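Local atomic coordinates of organic hydroperoxide resistance protein (Elizabethkingia anophelis NUHP1, PDB entry 6D9N), a protein that probably reduces organic hydroperoxides to the corresponding alcohols by thiol chemistry, helping the bacterium to withstand oxidative stress. Residues 60-63 against 64-68; 118-121 against 122-125; 133-136 against 137-141. One frame throughout, in Å; residues are numbered along the deposited sequence. Where two conformers were deposited one is given.

Overall arrangement
Contact 1, in the middle of helix 54-77, has its centre about 5 Å from the centre of the chain, and the other two contacts lie about 15 Å from it, centre to centre. Contact 2, on helix 115-128, meets it through Phe66, whose CZ is 3.8 Å from Ala125 CB. Contact 3, where helix 130-135 ends, meets it through Tyr62, whose OH is 3.7 Å from Val141 CG1. Contacts 2 and 3 do not touch, their nearest atoms being about 6 Å apart. Contact 1 also carries Cys65, one half of the disulfide and about 4 Å from a bound thiocyanate; contacts 1 and 3 both reach the second subunit.

Contact 1 of 3, residues 60-63 against 64-68; sequences AGYS and ACFDS
Ala60 accepts the amide proton of Ala64, one turn further along this buried part of alpha helix 54-77 of the OsmC/Ohr-family fold, with Ala64 N 3.0 Å from Ala60 O. Ala64 CB sits beside the same oxygen, and both alanines pack on Val27 of the second subunit. Gly61 repeats the i to i+4 pattern: its O receives Cys65 N at 2.8 Å and has Cys65 CB only 3.2 Å away. In the conformer described, Cys65 SG is anti to the backbone N (chi1 -179°) and points off the helix; Cys65 forms a disulfide with Cys129 of the same chain, a pairing consistent with the two-cysteine redox chemistry of Ohr proteins. Tyr62 binds Phe66 through the backbone, Tyr62 O to Phe66 N at 2.8 Å. Their side chains stand one turn apart on one flank of the helix, and they meet loosely where Tyr62 CD2 comes within 4.4 Å of Phe66 CB. The phenol reaches beyond the segment, where its OH hydrogen-bonds Ser132 OG; both side chains also pack on Leu106 of strand 100-109. Ser63 keeps OG close to its own helix: chi1 of 67° sets the hydroxyl between the backbone N and the carbonyl carbon, turned back to the preceding turn, where the carbonyl oxygens of Ala59 and Ala60 are both within reach. Asp67 OD1 leads away from that turn and hydrogen-bonds Thr84 OG1. Behind the carboxylate the backbone closes the turn, Ser63 O lying 3.0 Å from Asp67 N and 3.4 Å from Asp67 CB.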
loop_
_atom_site.group_PDB
_atom_site.type_symbol
_atom_site.label_atom_id
_atom_site.label_comp_id
_atom_site.label_asym_id
_atom_site.label_seq_id
_atom_site.Cartn_x
_atom_site.Cartn_y
_atom_site.Cartn_z
ATOM N N ALA B 60 -4.614 -5.051 -1.962
ATOM C CA ALA B 60 -3.885 -6.296 -1.765
ATOM C C ALA B 60 -2.984 -6.209 -0.534
ATOM O O ALA B 60 -2.971 -7.117 0.325
ATOM C CB ALA B 60 -3.084 -6.610 -3.021
ATOM N N GLY B 61 -2.234 -5.108 -0.424
ATOM C CA GLY B 61 -1.337 -4.950 0.708
ATOM C C GLY B 61 -2.079 -4.841 2.028
ATOM O O GLY B 61 -1.633 -5.400 3.035
ATOM N N TYR B 62 -3.175 -4.072 2.060
ATOM C CA TYR B 62 -3.882 -3.886 3.320
ATOM C C TYR B 62 -4.530 -5.201 3.763
ATOM O O TYR B 62 -4.461 -5.589 4.940
ATOM C CB TYR B 62 -4.907 -2.763 3.186
ATOM C CG TYR B 62 -5.257 -2.048 4.488
ATOM C CD1 TYR B 62 -5.775 -0.739 4.448
ATOM C CD2 TYR B 62 -5.114 -2.653 5.750
ATOM C CE1 TYR B 62 -6.106 -0.059 5.608
ATOM C CE2 TYR B 62 -5.431 -1.959 6.923
ATOM C CZ TYR B 62 -5.947 -0.687 6.835
ATOM O OH TYR B 62 -6.320 0.017 7.968
ATOM N N SER B 63 -5.198 -5.899 2.845
ATOM C CA SER B 63 -5.799 -7.179 3.213
ATOM C C SER B 63 -4.745 -8.142 3.744
ATOM O O SER B 63 -4.979 -8.788 4.769
ATOM C CB SER B 63 -6.584 -7.779 2.052
ATOM O OG SER B 63 -5.756 -8.153 0.979
ATOM N N ALA B 64 -3.572 -8.200 3.108
ATOM C CA ALA B 64 -2.512 -9.073 3.595
ATOM C C ALA B 64 -1.930 -8.597 4.927
ATOM O O ALA B 64 -1.656 -9.420 5.815
ATOM C CB ALA B 64 -1.422 -9.164 2.532
ATOM N N CYS B 65 -1.712 -7.294 5.093
ATOM C CA CYS B 65 -1.206 -6.760 6.351
ATOM C C CYS B 65 -2.158 -7.096 7.485
ATOM O O CYS B 65 -1.755 -7.570 8.560
ATOM C CB CYS B 65 -1.078 -5.225 6.210
ATOM S SG CYS B 65 -0.410 -4.417 7.713
ATOM N N PHE B 66 -3.441 -6.861 7.263
ATOM C CA PHE B 66 -4.396 -7.078 8.334
ATOM C C PHE B 66 -4.516 -8.565 8.658
ATOM O O PHE B 66 -4.566 -8.949 9.842
ATOM C CB PHE B 66 -5.727 -6.412 7.984
ATOM C CG PHE B 66 -6.616 -6.251 9.183
ATOM C CD1 PHE B 66 -6.563 -5.083 9.942
ATOM C CD2 PHE B 66 -7.451 -7.269 9.606
ATOM C CE1 PHE B 66 -7.358 -4.909 11.039
ATOM C CE2 PHE B 66 -8.230 -7.102 10.738
ATOM C CZ PHE B 66 -8.180 -5.919 11.463
ATOM N N ASP B 67 -4.577 -9.432 7.636
ATOM C CA ASP B 67 -4.645 -10.862 7.909
ATOM C C ASP B 67 -3.395 -11.356 8.623
ATOM O O ASP B 67 -3.496 -12.180 9.551
ATOM C CB ASP B 67 -4.847 -11.660 6.617
ATOM C CG ASP B 67 -5.314 -13.079 6.924
ATOM O OD1 ASP B 67 -6.377 -13.212 7.564
ATOM O OD2 ASP B 67 -4.598 -14.047 6.583
ATOM N N SER B 68 -2.215 -10.845 8.257
ATOM C CA SER B 68 -0.988 -11.242 8.944
ATOM C C SER B 68 -1.018 -10.812 10.410
ATOM O O SER B 68 -0.711 -11.605 11.316
ATOM C CB SER B 68 0.206 -10.612 8.231
ATOM O OG SER B 68 1.393 -10.975 8.903
#

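Contact 2 of 3, residues 118-121 against 122-125; sequences AQDL and IEKA
Successive turns of alpha helix 115-128 meet here, between residues 118-121 and 122-125, with one flank of the helix packed against helix 54-77 and strand 141-146 and the other turned to solvent. Four i to i+4 backbone bonds hold the turns together; the shortest has Leu121 O 2.9 Å from Ala125 N, whereas Asp120 O and Lys124 N are 3.2 Å apart. Asp120 O also accepts a bond from a water, which may contribute to the longer distance. That water makes a second bond, to Glu123 OE2, and so ties the carboxylate to the backbone one turn earlier. A second water donates both to Asp120 OD1 at 2.9 Å and to Glu123 OE2 at 3.1 Å. OE2 is thus gripped by two waters, which probably ease the repulsion between the two acids, whose nearest carboxylate oxygens, Asp120 OD1 and Glu123 OE2, are 4.4 Å apart. Glu123 reaches this position with CG anti to its amide nitrogen (chi1 172°) and the chain extended beyond. Lys124, with CG on the amide side, lays CB and CG past Asp120 O, CG at 3.7 Å.

On the buried flank Ile122 lays CG1 against two successive carbonyl oxygens of the previous turn, 3.4 Å from Ala118 O and 3.5 Å from Gln119 O. Its side chain packs on Leu143 and Val145, as Leu121 does on Leu70 and Val73 of helix 54-77. Aliphatic residues inside, with acids, lysine and bound water outside, make this an amphipathic helix, here packed against helix 54-77 and strand 141-146 of the alpha+beta OsmC/Ohr fold.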
loop_
_atom_site.group_PDB
_atom_site.type_symbol
_atom_site.label_atom_id
_atom_site.label_comp_id
_atom_site.label_asym_id
_atom_site.label_seq_id
_atom_site.Cartn_x
_atom_site.Cartn_y
_atom_site.Cartn_z
ATOM N N ALA B 118 -14.044 -12.569 18.418
ATOM C CA ALA B 118 -13.709 -11.992 17.114
ATOM C C ALA B 118 -13.475 -10.494 17.209
ATOM O O ALA B 118 -12.529 -9.963 16.599
ATOM C CB ALA B 118 -14.828 -12.299 16.114
ATOM N N GLN B 119 -14.339 -9.795 17.950
ATOM C CA GLN B 119 -14.187 -8.356 18.118
ATOM C C GLN B 119 -12.895 -8.016 18.845
ATOM O O GLN B 119 -12.187 -7.066 18.471
ATOM C CB GLN B 119 -15.394 -7.799 18.872
ATOM C CG GLN B 119 -16.619 -7.755 17.996
ATOM C CD GLN B 119 -17.911 -7.594 18.773
ATOM O OE1 GLN B 119 -17.918 -7.597 20.003
ATOM N NE2 GLN B 119 -19.016 -7.447 18.051
ATOM N N ASP B 120 -12.567 -8.769 19.898
ATOM C CA ASP B 120 -11.304 -8.517 20.594
ATOM C C ASP B 120 -10.114 -8.735 19.662
ATOM O O ASP B 120 -9.145 -7.965 19.684
ATOM C CB ASP B 120 -11.194 -9.440 21.820
ATOM C CG ASP B 120 -12.207 -9.113 22.925
ATOM O OD1 ASP B 120 -12.809 -8.013 22.927
ATOM O OD2 ASP B 120 -12.375 -9.972 23.808
ATOM N N LEU B 121 -10.163 -9.789 18.857
ATOM C CA LEU B 121 -9.055 -10.102 17.968
ATOM C C LEU B 121 -8.857 -9.005 16.930
ATOM O O LEU B 121 -7.714 -8.574 16.694
ATOM C CB LEU B 121 -9.274 -11.461 17.293
ATOM C CG LEU B 121 -9.195 -12.656 18.254
ATOM C CD1 LEU B 121 -9.772 -13.890 17.531
ATOM C CD2 LEU B 121 -7.756 -12.886 18.719
ATOM N N ILE B 122 -9.946 -8.513 16.308
ATOM C CA ILE B 122 -9.738 -7.516 15.267
ATOM C C ILE B 122 -9.347 -6.177 15.857
ATOM O O ILE B 122 -8.638 -5.413 15.206
ATOM C CB ILE B 122 -10.931 -7.376 14.284
ATOM C CG1 ILE B 122 -12.247 -6.934 14.973
ATOM C CG2 ILE B 122 -11.051 -8.611 13.391
ATOM C CD1 ILE B 122 -13.092 -6.016 14.100
ATOM N N GLU B 123 -9.824 -5.843 17.058
ATOM C CA GLU B 123 -9.381 -4.622 17.714
ATOM C C GLU B 123 -7.861 -4.638 17.897
ATOM O O GLU B 123 -7.183 -3.641 17.606
ATOM C CB GLU B 123 -10.135 -4.482 19.048
ATOM C CG GLU B 123 -9.639 -3.339 19.934
ATOM C CD GLU B 123 -10.428 -3.197 21.237
ATOM O OE1 GLU B 123 -10.664 -2.043 21.649
ATOM O OE2 GLU B 123 -10.820 -4.220 21.847
ATOM N N LYS B 124 -7.300 -5.766 18.371
ATOM C CA LYS B 124 -5.849 -5.846 18.523
ATOM C C LYS B 124 -5.158 -5.820 17.167
ATOM O O LYS B 124 -4.132 -5.147 17.017
ATOM C CB LYS B 124 -5.455 -7.103 19.329
ATOM C CG LYS B 124 -5.758 -6.973 20.810
ATOM C CD LYS B 124 -5.462 -8.241 21.579
ATOM C CE LYS B 124 -5.842 -8.085 23.062
ATOM N NZ LYS B 124 -5.950 -9.374 23.819
ATOM N N ALA B 125 -5.671 -6.578 16.193
ATOM C CA ALA B 125 -5.047 -6.604 14.876
ATOM C C ALA B 125 -4.970 -5.215 14.266
ATOM O O ALA B 125 -3.993 -4.882 13.593
ATOM C CB ALA B 125 -5.831 -7.536 13.973
HETATM O O HOH W 1 -8.835 -6.384 22.111
HETATM O O HOH W 2 -13.596 -5.623 21.452
#

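Contact 3 of 3, residues 133-136 against 137-141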
loop_
_atom_site.group_PDB
_atom_site.type_symbol
_atom_site.label_atom_id
_atom_site.label_comp_id
_atom_site.label_asym_id
_atom_site.label_seq_id
_atom_site.Cartn_x
_atom_site.Cartn_y
_atom_site.Cartn_z
ATOM N N ASN B 133 -2.001 1.669 11.233
ATOM C CA ASN B 133 -1.312 2.764 11.902
ATOM C C ASN B 133 -0.959 3.887 10.941
ATOM O O ASN B 133 -0.998 5.053 11.332
ATOM C CB ASN B 133 -0.074 2.218 12.613
ATOM C CG ASN B 133 -0.462 1.336 13.785
ATOM O OD1 ASN B 133 -1.297 1.731 14.597
ATOM N ND2 ASN B 133 0.129 0.151 13.887
ATOM N N ALA B 134 -0.657 3.564 9.681
ATOM C CA ALA B 134 -0.240 4.606 8.733
ATOM C C ALA B 134 -1.395 5.500 8.296
ATOM O O ALA B 134 -1.161 6.631 7.851
ATOM C CB ALA B 134 0.382 3.939 7.498
ATOM N N THR B 135 -2.630 4.999 8.337
ATOM C CA THR B 135 -3.774 5.708 7.757
ATOM C C THR B 135 -4.712 6.319 8.786
ATOM O O THR B 135 -5.579 7.119 8.406
ATOM C CB THR B 135 -4.592 4.787 6.827
ATOM O OG1 THR B 135 -5.046 3.626 7.534
ATOM C CG2 THR B 135 -3.764 4.414 5.585
ATOM N N ARG B 136 -4.553 5.986 10.062
ATOM C CA ARG B 136 -5.522 6.372 11.087
ATOM C C ARG B 136 -5.599 7.888 11.188
ATOM O O ARG B 136 -4.593 8.585 11.151
ATOM C CB ARG B 136 -5.090 5.770 12.436
ATOM C CG ARG B 136 -6.289 5.372 13.333
ATOM C CD ARG B 136 -5.878 4.678 14.632
ATOM N NE ARG B 136 -4.821 3.645 14.555
ATOM C CZ ARG B 136 -5.004 2.356 14.249
ATOM N NH1 ARG B 136 -6.222 1.874 13.958
ATOM N NH2 ARG B 136 -3.969 1.505 14.240
ATOM N N GLY B 137 -6.804 8.406 11.308
ATOM C CA GLY B 137 -7.018 9.825 11.402
ATOM C C GLY B 137 -7.136 10.531 10.064
ATOM O O GLY B 137 -7.794 11.583 9.989
ATOM N N ASN B 138 -6.525 9.997 8.998
ATOM C CA ASN B 138 -6.556 10.648 7.684
ATOM C C ASN B 138 -7.717 10.183 6.814
ATOM O O ASN B 138 -8.494 11.020 6.359
ATOM C CB ASN B 138 -5.225 10.451 6.958
ATOM C CG ASN B 138 -4.117 11.243 7.581
ATOM O OD1 ASN B 138 -4.344 12.321 8.133
ATOM N ND2 ASN B 138 -2.901 10.756 7.448
ATOM N N ILE B 139 -7.856 8.876 6.569
ATOM C CA ILE B 139 -8.895 8.362 5.671
ATOM C C ILE B 139 -9.931 7.579 6.467
ATOM O O ILE B 139 -9.701 7.163 7.609
ATOM C CB ILE B 139 -8.337 7.473 4.533
ATOM C CG1 ILE B 139 -7.822 6.155 5.138
ATOM C CG2 ILE B 139 -7.374 8.238 3.622
ATOM C CD1 ILE B 139 -7.207 5.187 4.129
ATOM N N GLU B 140 -11.064 7.300 5.824
ATOM C CA GLU B 140 -12.058 6.429 6.444
ATOM C C GLU B 140 -11.683 4.956 6.256
ATOM O O GLU B 140 -11.475 4.519 5.112
ATOM C CB GLU B 140 -13.441 6.707 5.849
ATOM N N VAL B 141 -11.626 4.199 7.379
ATOM C CA VAL B 141 -11.389 2.738 7.391
ATOM C C VAL B 141 -12.512 2.097 8.193
ATOM O O VAL B 141 -12.484 2.047 9.441
ATOM C CB VAL B 141 -10.006 2.266 7.894
ATOM C CG1 VAL B 141 -9.916 0.771 7.683
ATOM C CG2 VAL B 141 -8.853 2.936 7.153
#
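Thr135, Arg136 and Gly137 carry the contact, in which the chain leaves helix 130-135 through a type II beta turn and heads for strand 141-146. Thr135 O is the pivot: it accepts Asn138 N at 3.1 Å, closing the turn, and more weakly Ile139 N at 3.4 Å. The side chain of Thr135 meets Ile139 as well, CB and CG2 each lying 3.8 Å from the CD1 methyl; in the conformer described, CD1 is carried there by a chain extended beyond CG1, which crosses the threonine at a slant. On its other branch Thr135 OG1 is 3.9 Å from Val141 CG2, while its polar partner is Tyr131 O, in the preceding turn of the helix.

Arg136 is the first residue to leave helical geometry, and its side chain turns back along the helix it has just left. A bend at chi3 (-43°) helps to bring the guanidinium to Asn133, where NH2 donates to OD1 at 2.7 Å. The amide oxygen lies in the guanidinium plane, but the donor stands above the amide's own carbonyl plane. NH2 also bonds His126 O, and Asn133 ND2 bonds Gln127 O of the same chain and Phe100 O of the second subunit.

Gly137 occupies the third position of the turn with a positive phi of 87°, where glycine is favoured because the carbonyl of Arg136 crowds the side a beta carbon would take. Beyond it, in the conformer described, Asn138 ND2 reaches Arg136 O and Ala134 O of the second subunit, whose own Asn138 ND2 bonds the same two oxygens here. The contact therefore combines a backbone turn with a small apolar patch inside the chain, and its amide and carbonyl groups help to join the two subunits.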